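Local coordinates for protein aldo-keto reductase AKR2E4 (Bombyx mori, PDB 3WCZ) that reduces 3-dehydroecdysone, and less actively phenylglyoxal and isatin, with NADP(H) as cosubstrate, and may help to regulate moulting, at residues P191-C196 with I201-Y206; T229-A234 with K239-I244; D91-D96 with Y117-P122. All blocks are in the same frame, centred on the assembly; numbering follows the deposited sequence. Where two conformers were deposited one is given.

Interaction 1. Residues P191-C196 with I201-Y206; sequences PLVAHC and IAVMAY. With NAP (NADP nicotinamide-adenine-dinucleotide phosphate), chain B.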
# COMPACT_ATOMS: atom_id res chain seq x y z
N PRO A 191 -11.14 2.48 -14.04
CA PRO A 191 -11.81 3.77 -13.87
C PRO A 191 -11.41 4.50 -12.58
O PRO A 191 -11.23 5.70 -12.62
CB PRO A 191 -13.30 3.40 -13.92
CG PRO A 191 -13.33 2.14 -14.76
CD PRO A 191 -12.10 1.41 -14.36
N LEU A 192 -11.26 3.78 -11.47
CA LEU A 192 -10.93 4.46 -10.22
C LEU A 192 -9.52 5.01 -10.27
O LEU A 192 -9.28 6.12 -9.80
CB LEU A 192 -11.10 3.52 -9.02
CG LEU A 192 -10.79 4.15 -7.65
CD1 LEU A 192 -11.57 5.43 -7.41
CD2 LEU A 192 -11.06 3.15 -6.52
N VAL A 193 -8.59 4.26 -10.83
CA VAL A 193 -7.23 4.78 -10.99
C VAL A 193 -7.24 6.05 -11.84
O VAL A 193 -6.63 7.07 -11.48
CB VAL A 193 -6.29 3.72 -11.57
CG1 VAL A 193 -5.00 4.34 -12.02
CG2 VAL A 193 -6.04 2.64 -10.56
N ALA A 194 -7.93 6.01 -12.97
CA ALA A 194 -8.01 7.18 -13.84
C ALA A 194 -8.63 8.37 -13.10
O ALA A 194 -8.17 9.51 -13.23
CB ALA A 194 -8.79 6.86 -15.10
N HIS A 195 -9.68 8.13 -12.33
CA HIS A 195 -10.34 9.19 -11.58
C HIS A 195 -9.35 9.83 -10.61
O HIS A 195 -9.21 11.05 -10.54
CB HIS A 195 -11.52 8.57 -10.85
CG HIS A 195 -12.35 9.52 -10.06
ND1 HIS A 195 -13.10 10.53 -10.64
CD2 HIS A 195 -12.59 9.59 -8.74
CE1 HIS A 195 -13.75 11.18 -9.70
NE2 HIS A 195 -13.46 10.63 -8.53
N CYS A 196 -8.68 9.01 -9.82
CA CYS A 196 -7.73 9.55 -8.85
C CYS A 196 -6.63 10.33 -9.54
O CYS A 196 -6.30 11.45 -9.13
CB CYS A 196 -7.14 8.43 -7.99
SG CYS A 196 -8.36 7.69 -6.86
N ILE A 201 -4.26 12.72 -7.42
CA ILE A 201 -4.13 11.80 -6.31
C ILE A 201 -3.44 10.54 -6.83
O ILE A 201 -3.98 9.84 -7.69
CB ILE A 201 -5.52 11.48 -5.74
CG1 ILE A 201 -6.22 12.74 -5.23
CG2 ILE A 201 -5.42 10.42 -4.63
CD1 ILE A 201 -7.69 12.52 -4.88
N ALA A 202 -2.24 10.28 -6.33
CA ALA A 202 -1.49 9.10 -6.75
C ALA A 202 -2.10 7.85 -6.13
O ALA A 202 -2.81 7.91 -5.11
CB ALA A 202 -0.01 9.23 -6.37
N VAL A 203 -1.84 6.70 -6.74
CA VAL A 203 -2.38 5.43 -6.30
C VAL A 203 -1.28 4.49 -5.87
O VAL A 203 -0.35 4.22 -6.63
CB VAL A 203 -3.24 4.81 -7.39
CG1 VAL A 203 -3.68 3.41 -6.98
CG2 VAL A 203 -4.42 5.74 -7.68
N MET A 204 -1.42 3.96 -4.65
CA MET A 204 -0.62 2.83 -4.19
C MET A 204 -1.44 1.57 -4.46
O MET A 204 -2.63 1.55 -4.17
CB MET A 204 -0.26 2.93 -2.70
CG MET A 204 0.74 4.03 -2.38
SD MET A 204 1.08 4.21 -0.60
CE MET A 204 2.10 2.75 -0.31
N ALA A 205 -0.80 0.57 -5.07
CA ALA A 205 -1.44 -0.69 -5.45
C ALA A 205 -1.09 -1.80 -4.48
O ALA A 205 0.06 -2.32 -4.46
CB ALA A 205 -0.98 -1.08 -6.88
N TYR A 206 -2.06 -2.17 -3.66
CA TYR A 206 -1.89 -3.28 -2.74
C TYR A 206 -2.28 -4.62 -3.38
O TYR A 206 -2.91 -4.67 -4.42
CB TYR A 206 -2.59 -3.01 -1.41
CG TYR A 206 -4.08 -3.09 -1.29
CD1 TYR A 206 -4.77 -4.30 -1.40
CD2 TYR A 206 -4.80 -1.97 -0.91
CE1 TYR A 206 -6.13 -4.38 -1.16
CE2 TYR A 206 -6.16 -2.04 -0.69
CZ TYR A 206 -6.81 -3.25 -0.78
OH TYR A 206 -8.15 -3.37 -0.54
PA NAP B . 1.28 -9.51 -2.23
O1A NAP B . 2.45 -8.62 -2.16
O2A NAP B . 0.18 -9.31 -3.15
O5B NAP B . 1.66 -11.03 -2.27
C5B NAP B . 2.59 -11.57 -1.38
C4B NAP B . 2.92 -13.03 -1.64
O4B NAP B . 3.69 -13.14 -2.85
C3B NAP B . 3.66 -13.74 -0.58
O3B NAP B . 3.15 -15.05 -0.52
C2B NAP B . 5.04 -13.70 -1.06
O2B NAP B . 5.86 -14.73 -0.54
C1B NAP B . 4.89 -13.82 -2.55
N9A NAP B . 5.92 -13.20 -3.36
C8A NAP B . 6.49 -12.00 -3.13
N7A NAP B . 7.30 -11.66 -4.10
C5A NAP B . 7.28 -12.67 -5.03
C6A NAP B . 7.93 -12.87 -6.25
N6A NAP B . 8.85 -11.98 -6.81
N1A NAP B . 7.65 -14.02 -6.89
C2A NAP B . 6.79 -14.91 -6.39
N3A NAP B . 6.14 -14.74 -5.23
C4A NAP B . 6.38 -13.61 -4.55
O3 NAP B . 0.67 -9.53 -0.72
PN NAP B . -0.35 -8.70 0.17
O1N NAP B . 0.19 -8.80 1.55
O2N NAP B . -1.72 -9.21 -0.11
O5D NAP B . -0.32 -7.20 -0.34
C5D NAP B . 0.85 -6.45 -0.27
C4D NAP B . 0.86 -5.33 0.78
O4D NAP B . -0.12 -4.35 0.50
C3D NAP B . 0.52 -5.77 2.17
O3D NAP B . 1.55 -6.53 2.77
C2D NAP B . 0.21 -4.51 2.81
O2D NAP B . 1.38 -3.78 3.06
C1D NAP B . -0.63 -3.84 1.74
N1N NAP B . -2.08 -4.04 1.76
C2N NAP B . -2.90 -3.04 2.13
C3N NAP B . -4.26 -3.22 2.14
C7N NAP B . -5.08 -2.05 2.51
O7N NAP B . -4.66 -0.87 2.42
N7N NAP B . -6.37 -2.31 2.82
C4N NAP B . -4.83 -4.47 1.83
C5N NAP B . -3.97 -5.51 1.43
C6N NAP B . -2.61 -5.25 1.41
P2B NAP B . 7.25 -14.43 0.21
O1X NAP B . 7.72 -15.83 0.64
O2X NAP B . 8.17 -13.86 -0.77
O3X NAP B . 6.94 -13.52 1.37

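Interaction 2. Residues T229-A234 with K239-I244; sequences TLTALA and KSVGQI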
# COMPACT_ATOMS: atom_id res chain seq x y z
N THR A 229 0.98 -15.84 -21.36
CA THR A 229 1.17 -14.41 -21.58
C THR A 229 2.25 -13.88 -20.62
O THR A 229 3.19 -13.19 -21.01
CB THR A 229 -0.16 -13.64 -21.40
OG1 THR A 229 -1.07 -14.04 -22.42
CG2 THR A 229 0.07 -12.13 -21.49
N LEU A 230 2.13 -14.23 -19.35
CA LEU A 230 3.09 -13.79 -18.35
C LEU A 230 4.48 -14.37 -18.59
O LEU A 230 5.46 -13.68 -18.44
CB LEU A 230 2.60 -14.14 -16.94
CG LEU A 230 1.29 -13.46 -16.53
CD1 LEU A 230 0.94 -13.88 -15.09
CD2 LEU A 230 1.33 -11.95 -16.63
N THR A 231 4.57 -15.65 -18.95
CA THR A 231 5.89 -16.24 -19.08
C THR A 231 6.58 -15.74 -20.35
O THR A 231 7.78 -15.62 -20.36
CB THR A 231 5.87 -17.75 -19.03
OG1 THR A 231 5.07 -18.21 -20.12
CG2 THR A 231 5.25 -18.24 -17.74
N ALA A 232 5.81 -15.39 -21.38
CA ALA A 232 6.40 -14.83 -22.58
C ALA A 232 6.99 -13.45 -22.28
O ALA A 232 8.06 -13.10 -22.78
CB ALA A 232 5.37 -14.73 -23.69
N LEU A 233 6.30 -12.68 -21.44
CA LEU A 233 6.80 -11.38 -21.03
C LEU A 233 8.06 -11.51 -20.20
O LEU A 233 9.05 -10.78 -20.42
CB LEU A 233 5.73 -10.60 -20.27
CG LEU A 233 4.56 -10.10 -21.13
CD1 LEU A 233 3.46 -9.53 -20.27
CD2 LEU A 233 5.00 -9.02 -22.09
N ALA A 234 8.04 -12.44 -19.24
CA ALA A 234 9.21 -12.69 -18.43
C ALA A 234 10.42 -13.04 -19.32
O ALA A 234 11.53 -12.54 -19.13
CB ALA A 234 8.93 -13.80 -17.48
N LYS A 239 13.21 -11.20 -17.06
CA LYS A 239 12.74 -10.84 -15.74
C LYS A 239 11.87 -11.97 -15.25
O LYS A 239 11.56 -12.92 -16.00
CB LYS A 239 11.95 -9.52 -15.82
CG LYS A 239 12.80 -8.33 -16.16
CD LYS A 239 13.53 -7.86 -14.92
CE LYS A 239 14.51 -6.78 -15.24
NZ LYS A 239 15.13 -6.32 -13.98
N SER A 240 11.54 -11.97 -13.97
CA SER A 240 10.64 -12.97 -13.44
C SER A 240 9.19 -12.56 -13.67
O SER A 240 8.92 -11.40 -13.94
CB SER A 240 10.87 -13.17 -11.96
OG SER A 240 10.42 -12.01 -11.26
N VAL A 241 8.25 -13.48 -13.54
CA VAL A 241 6.84 -13.16 -13.66
C VAL A 241 6.45 -12.14 -12.59
O VAL A 241 5.68 -11.23 -12.86
CB VAL A 241 5.93 -14.43 -13.59
CG1 VAL A 241 4.45 -14.07 -13.36
CG2 VAL A 241 6.09 -15.25 -14.86
N GLY A 242 7.00 -12.27 -11.39
CA GLY A 242 6.72 -11.30 -10.34
C GLY A 242 7.14 -9.91 -10.79
O GLY A 242 6.44 -8.91 -10.53
N GLN A 243 8.31 -9.78 -11.40
CA GLN A 243 8.78 -8.49 -11.85
C GLN A 243 7.90 -7.92 -12.96
O GLN A 243 7.70 -6.71 -13.04
CB GLN A 243 10.25 -8.55 -12.26
CG GLN A 243 11.16 -8.81 -11.09
CD GLN A 243 12.58 -9.20 -11.48
OE1 GLN A 243 12.80 -9.98 -12.42
NE2 GLN A 243 13.55 -8.65 -10.79
N ILE A 244 7.40 -8.79 -13.85
CA ILE A 244 6.46 -8.34 -14.87
C ILE A 244 5.20 -7.75 -14.24
O ILE A 244 4.73 -6.69 -14.64
CB ILE A 244 6.08 -9.52 -15.83
CG1 ILE A 244 7.30 -10.06 -16.59
CG2 ILE A 244 4.98 -9.10 -16.80
CD1 ILE A 244 8.02 -9.04 -17.42

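Interaction 3. Residues D91-D96 with Y117-P122; sequences DKHARD and YLIHFP. With NAP (NADP nicotinamide-adenine-dinucleotide phosphate), chain B.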
# COMPACT_ATOMS: atom_id res chain seq x y z
N ASP A 91 -11.59 1.75 14.10
CA ASP A 91 -12.18 2.10 15.41
C ASP A 91 -11.64 3.41 15.97
O ASP A 91 -11.90 3.76 17.12
CB ASP A 91 -12.00 0.96 16.43
CG ASP A 91 -10.56 0.66 16.77
OD1 ASP A 91 -9.63 1.05 16.03
OD2 ASP A 91 -10.34 -0.02 17.81
N LYS A 92 -10.91 4.16 15.15
CA LYS A 92 -10.31 5.41 15.57
C LYS A 92 -10.72 6.56 14.65
O LYS A 92 -9.92 7.47 14.37
CB LYS A 92 -8.78 5.34 15.62
CG LYS A 92 -8.21 4.24 16.54
CD LYS A 92 -8.58 4.42 18.00
CE LYS A 92 -7.97 3.29 18.83
NZ LYS A 92 -8.22 3.45 20.25
N HIS A 93 -11.98 6.56 14.21
CA HIS A 93 -12.42 7.53 13.22
C HIS A 93 -12.94 8.86 13.77
O HIS A 93 -13.12 9.81 13.01
CB HIS A 93 -13.43 6.90 12.26
CG HIS A 93 -12.79 6.13 11.15
ND1 HIS A 93 -13.36 6.07 9.90
CD2 HIS A 93 -11.63 5.44 11.07
CE1 HIS A 93 -12.58 5.35 9.10
NE2 HIS A 93 -11.54 4.94 9.80
N ALA A 94 -13.26 8.94 15.06
CA ALA A 94 -13.70 10.24 15.56
C ALA A 94 -12.56 11.23 15.44
O ALA A 94 -11.40 10.87 15.60
CB ALA A 94 -14.18 10.12 16.99
N ARG A 95 -12.87 12.50 15.20
CA ARG A 95 -11.82 13.48 14.97
C ARG A 95 -10.72 13.42 16.03
O ARG A 95 -9.54 13.38 15.71
CB ARG A 95 -12.41 14.90 14.86
CG ARG A 95 -11.37 16.01 14.73
CD ARG A 95 -11.04 16.70 16.06
NE ARG A 95 -12.25 17.13 16.77
CZ ARG A 95 -12.90 18.27 16.54
NH1 ARG A 95 -12.46 19.12 15.61
NH2 ARG A 95 -13.98 18.56 17.24
N ASP A 96 -11.13 13.42 17.29
CA ASP A 96 -10.20 13.49 18.42
C ASP A 96 -9.39 12.24 18.64
O ASP A 96 -8.46 12.27 19.42
CB ASP A 96 -10.98 13.81 19.69
CG ASP A 96 -11.74 15.11 19.59
OD1 ASP A 96 -12.66 15.17 18.75
OD2 ASP A 96 -11.42 16.03 20.38
N TYR A 117 0.39 9.09 6.48
CA TYR A 117 -0.67 8.48 7.29
C TYR A 117 -1.91 8.36 6.44
O TYR A 117 -2.34 9.32 5.78
CB TYR A 117 -0.96 9.33 8.51
CG TYR A 117 -1.61 8.62 9.66
CD1 TYR A 117 -1.27 7.33 10.01
CD2 TYR A 117 -2.54 9.26 10.47
CE1 TYR A 117 -1.83 6.69 11.10
CE2 TYR A 117 -3.11 8.63 11.56
CZ TYR A 117 -2.75 7.35 11.87
OH TYR A 117 -3.32 6.77 12.99
N LEU A 118 -2.50 7.16 6.43
CA LEU A 118 -3.69 6.85 5.64
C LEU A 118 -4.86 6.47 6.51
O LEU A 118 -4.70 5.70 7.46
CB LEU A 118 -3.41 5.67 4.72
CG LEU A 118 -2.25 5.84 3.74
CD1 LEU A 118 -2.07 4.57 2.93
CD2 LEU A 118 -2.46 7.00 2.81
N ILE A 119 -6.05 6.92 6.11
CA ILE A 119 -7.26 6.34 6.66
C ILE A 119 -7.39 4.95 6.03
O ILE A 119 -7.49 4.84 4.80
CB ILE A 119 -8.51 7.18 6.33
CG1 ILE A 119 -8.36 8.62 6.84
CG2 ILE A 119 -9.75 6.50 6.93
CD1 ILE A 119 -9.63 9.44 6.61
N HIS A 120 -7.40 3.88 6.82
CA HIS A 120 -7.28 2.52 6.27
C HIS A 120 -8.51 2.11 5.45
O HIS A 120 -8.38 1.49 4.40
CB HIS A 120 -7.02 1.53 7.43
CG HIS A 120 -6.36 0.25 7.02
ND1 HIS A 120 -5.47 -0.41 7.84
CD2 HIS A 120 -6.49 -0.50 5.90
CE1 HIS A 120 -5.07 -1.52 7.22
NE2 HIS A 120 -5.66 -1.59 6.04
N PHE A 121 -9.70 2.45 5.95
CA PHE A 121 -10.96 2.27 5.22
C PHE A 121 -11.88 3.45 5.51
O PHE A 121 -11.77 4.09 6.59
CB PHE A 121 -11.72 1.01 5.68
CG PHE A 121 -11.12 -0.28 5.23
CD1 PHE A 121 -10.17 -0.90 6.01
CD2 PHE A 121 -11.53 -0.90 4.07
CE1 PHE A 121 -9.60 -2.11 5.62
CE2 PHE A 121 -10.95 -2.09 3.63
CZ PHE A 121 -9.99 -2.70 4.42
N PRO A 122 -12.87 3.68 4.65
CA PRO A 122 -13.83 4.77 4.91
C PRO A 122 -14.89 4.37 5.95
O PRO A 122 -15.66 5.23 6.35
CB PRO A 122 -14.47 5.04 3.54
CG PRO A 122 -14.32 3.74 2.78
CD PRO A 122 -13.02 3.13 3.29
PA NAP B . 1.28 -9.51 -2.23
O1A NAP B . 2.45 -8.62 -2.16
O2A NAP B . 0.18 -9.31 -3.15
O5B NAP B . 1.66 -11.03 -2.27
C5B NAP B . 2.59 -11.57 -1.38
C4B NAP B . 2.92 -13.03 -1.64
O4B NAP B . 3.69 -13.14 -2.85
C3B NAP B . 3.66 -13.74 -0.58
O3B NAP B . 3.15 -15.05 -0.52
C2B NAP B . 5.04 -13.70 -1.06
O2B NAP B . 5.86 -14.73 -0.54
C1B NAP B . 4.89 -13.82 -2.55
N9A NAP B . 5.92 -13.20 -3.36
C8A NAP B . 6.49 -12.00 -3.13
N7A NAP B . 7.30 -11.66 -4.10
C5A NAP B . 7.28 -12.67 -5.03
C6A NAP B . 7.93 -12.87 -6.25
N6A NAP B . 8.85 -11.98 -6.81
N1A NAP B . 7.65 -14.02 -6.89
C2A NAP B . 6.79 -14.91 -6.39
N3A NAP B . 6.14 -14.74 -5.23
C4A NAP B . 6.38 -13.61 -4.55
O3 NAP B . 0.67 -9.53 -0.72
PN NAP B . -0.35 -8.70 0.17
O1N NAP B . 0.19 -8.80 1.55
O2N NAP B . -1.72 -9.21 -0.11
O5D NAP B . -0.32 -7.20 -0.34
C5D NAP B . 0.85 -6.45 -0.27
C4D NAP B . 0.86 -5.33 0.78
O4D NAP B . -0.12 -4.35 0.50
C3D NAP B . 0.52 -5.77 2.17
O3D NAP B . 1.55 -6.53 2.77
C2D NAP B . 0.21 -4.51 2.81
O2D NAP B . 1.38 -3.78 3.06
C1D NAP B . -0.63 -3.84 1.74
N1N NAP B . -2.08 -4.04 1.76
C2N NAP B . -2.90 -3.04 2.13
C3N NAP B . -4.26 -3.22 2.14
C7N NAP B . -5.08 -2.05 2.51
O7N NAP B . -4.66 -0.87 2.42
N7N NAP B . -6.37 -2.31 2.82
C4N NAP B . -4.83 -4.47 1.83
C5N NAP B . -3.97 -5.51 1.43
C6N NAP B . -2.61 -5.25 1.41
P2B NAP B . 7.25 -14.43 0.21
O1X NAP B . 7.72 -15.83 0.64
O2X NAP B . 8.17 -13.86 -0.77
O3X NAP B . 6.94 -13.52 1.37
O HOH W 1 -9.70 3.14 8.97
O HOH W 2 -15.62 6.91 8.58

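Interaction 1. Residues P191-C196 with I201-Y206
C196 and V203 meet carbon to carbon: CB of C196 lies 3.8 Å from CG2 of V203, the methyl beside the strand nitrogen. The other methyl of V203, CG1, is anti to that nitrogen (chi1 173°) and faces V193 one helical turn back, a looser approach of 4.4 Å to V193 CG2. I201, from another direction, points its CB at the helix and reaches C196 CB at 4.1 Å. The residue just before the strand is tied to the helix through the backbone: I201 N donates to C196 O at 2.9 Å. Helix 190-198 packs on strand 202-206 within the beta-alpha-beta unit that starts with strand 178-182 of the TIM barrel. At the other end of the strand, Y206 sets one ring face under the nicotinamide, with C4N of NADP over the ring centre, 3.1 Å from its plane, and its OH is hydrogen-bonded to N159. The chemistry changes along the strand: buried apolar carbons and one backbone bond hold the approach to the strand and its first residues against the helix, and an aromatic face serves the cofactor at its end.

Interaction 2. Residues T229-A234 with K239-I244
L230 lays its CB and CD1 against one methyl of V241, crossing that side chain at about a right angle; CD1 comes within 3.9 Å of V241 CG1. The pair sits between helices 228-237 and 241-251, two consecutive helices of the TIM-barrel fold, which lie between strands 202-206 and 255-256 in the chain, and the second helix opens with a capping box formed by S240 and Q243. V241 holds CG1 anti to its own nitrogen (chi1 165°), which directs this methyl to L230 and leaves CG2 for A234 CB. A second crossing, again near a right angle, joins L233 and I244, where L233 CD1 is 3.8 Å from I244 CG2. I244 also spreads CG1 beside A234 N and sets CD1 against the L233 carbonyl, packing on main chain as well as side chain. A234 is the tight point: its small CB is only 3.1 Å from K239 O, and its own carbonyl O accepts K239 N at 3.0 Å, five residues further along the chain. The K239 chain runs off from this contact, and NZ makes a salt bridge with D274 and a hydrogen bond to the D271 carbonyl. The Q243 amide is held from both ends: NE2 donates to the backbone O of Q268, a residue that binds NADP, and OE1 accepts within the capping box. The side chain of S240 comes within about 5 Å of the cofactor. In the capping box, Q243 N donates to S240 OG at 3.1 Å, and S240 N returns a nearly straight bond (171°) to an in-plane lone pair of Q243 OE1.

Interaction 3. Residues D91-D96 with Y117-P122
I119, the last residue of strand 114-119, turns CG2 to the H93 ring, 3.7 Å from NE2; the two side chains cross obliquely. This methyl stands anti to the I119 nitrogen, since CG1 takes the place beside it (chi1 -57°). H120 carries its imidazole into the cofactor pocket, where its edge is turned to the nicotinamide carboxamide, NE2 lying 3.4 Å from N7N of NADP, and W89 packs on it edge-to-face. F121 serves both sides. Its ring, edge-to-face with W300, extends CZ to within 4.0 Å of N7N, while its carbonyl O lies in the plane of the H93 ring, 2.9 Å from CE1. Its backbone N donates to a water whose oxygen lies 2.7 Å from H93 NE2, hydrogen-bonded to it. P122 completes the clasp: its O accepts from a second water, bonded to H93 ND1 at 2.7 Å. Both ring nitrogens of H93 are thus engaged in the ring plane, which should fix its rotation, and the H93 carbonyl is bound by T139. A loop reaching from a barrel strand's C-terminal end to the cofactor, as here after strand 114-119, is the classic site architecture of a TIM barrel.

In the fold
Interactions 1 and 3 are buried and share the parallel barrel sheet; each falls within a beta-alpha-beta unit, and each carries residues that touch the nicotinamide end of NADP. Their nearest atoms are about 5 Å apart. Interaction 2 is only partly buried, some 22 Å from the centre of the chain, and joins two helices without a strand; it lies across that centre from interaction 3. Interaction 1 is apolar with one backbone bond; to a similar bond interaction 2 adds a capping box and a lysine that forms a salt bridge with an aspartate outside the contact. Interaction 3, at the pocket, relies largely on two waters that bridge a histidine ring to the loop backbone after the strand.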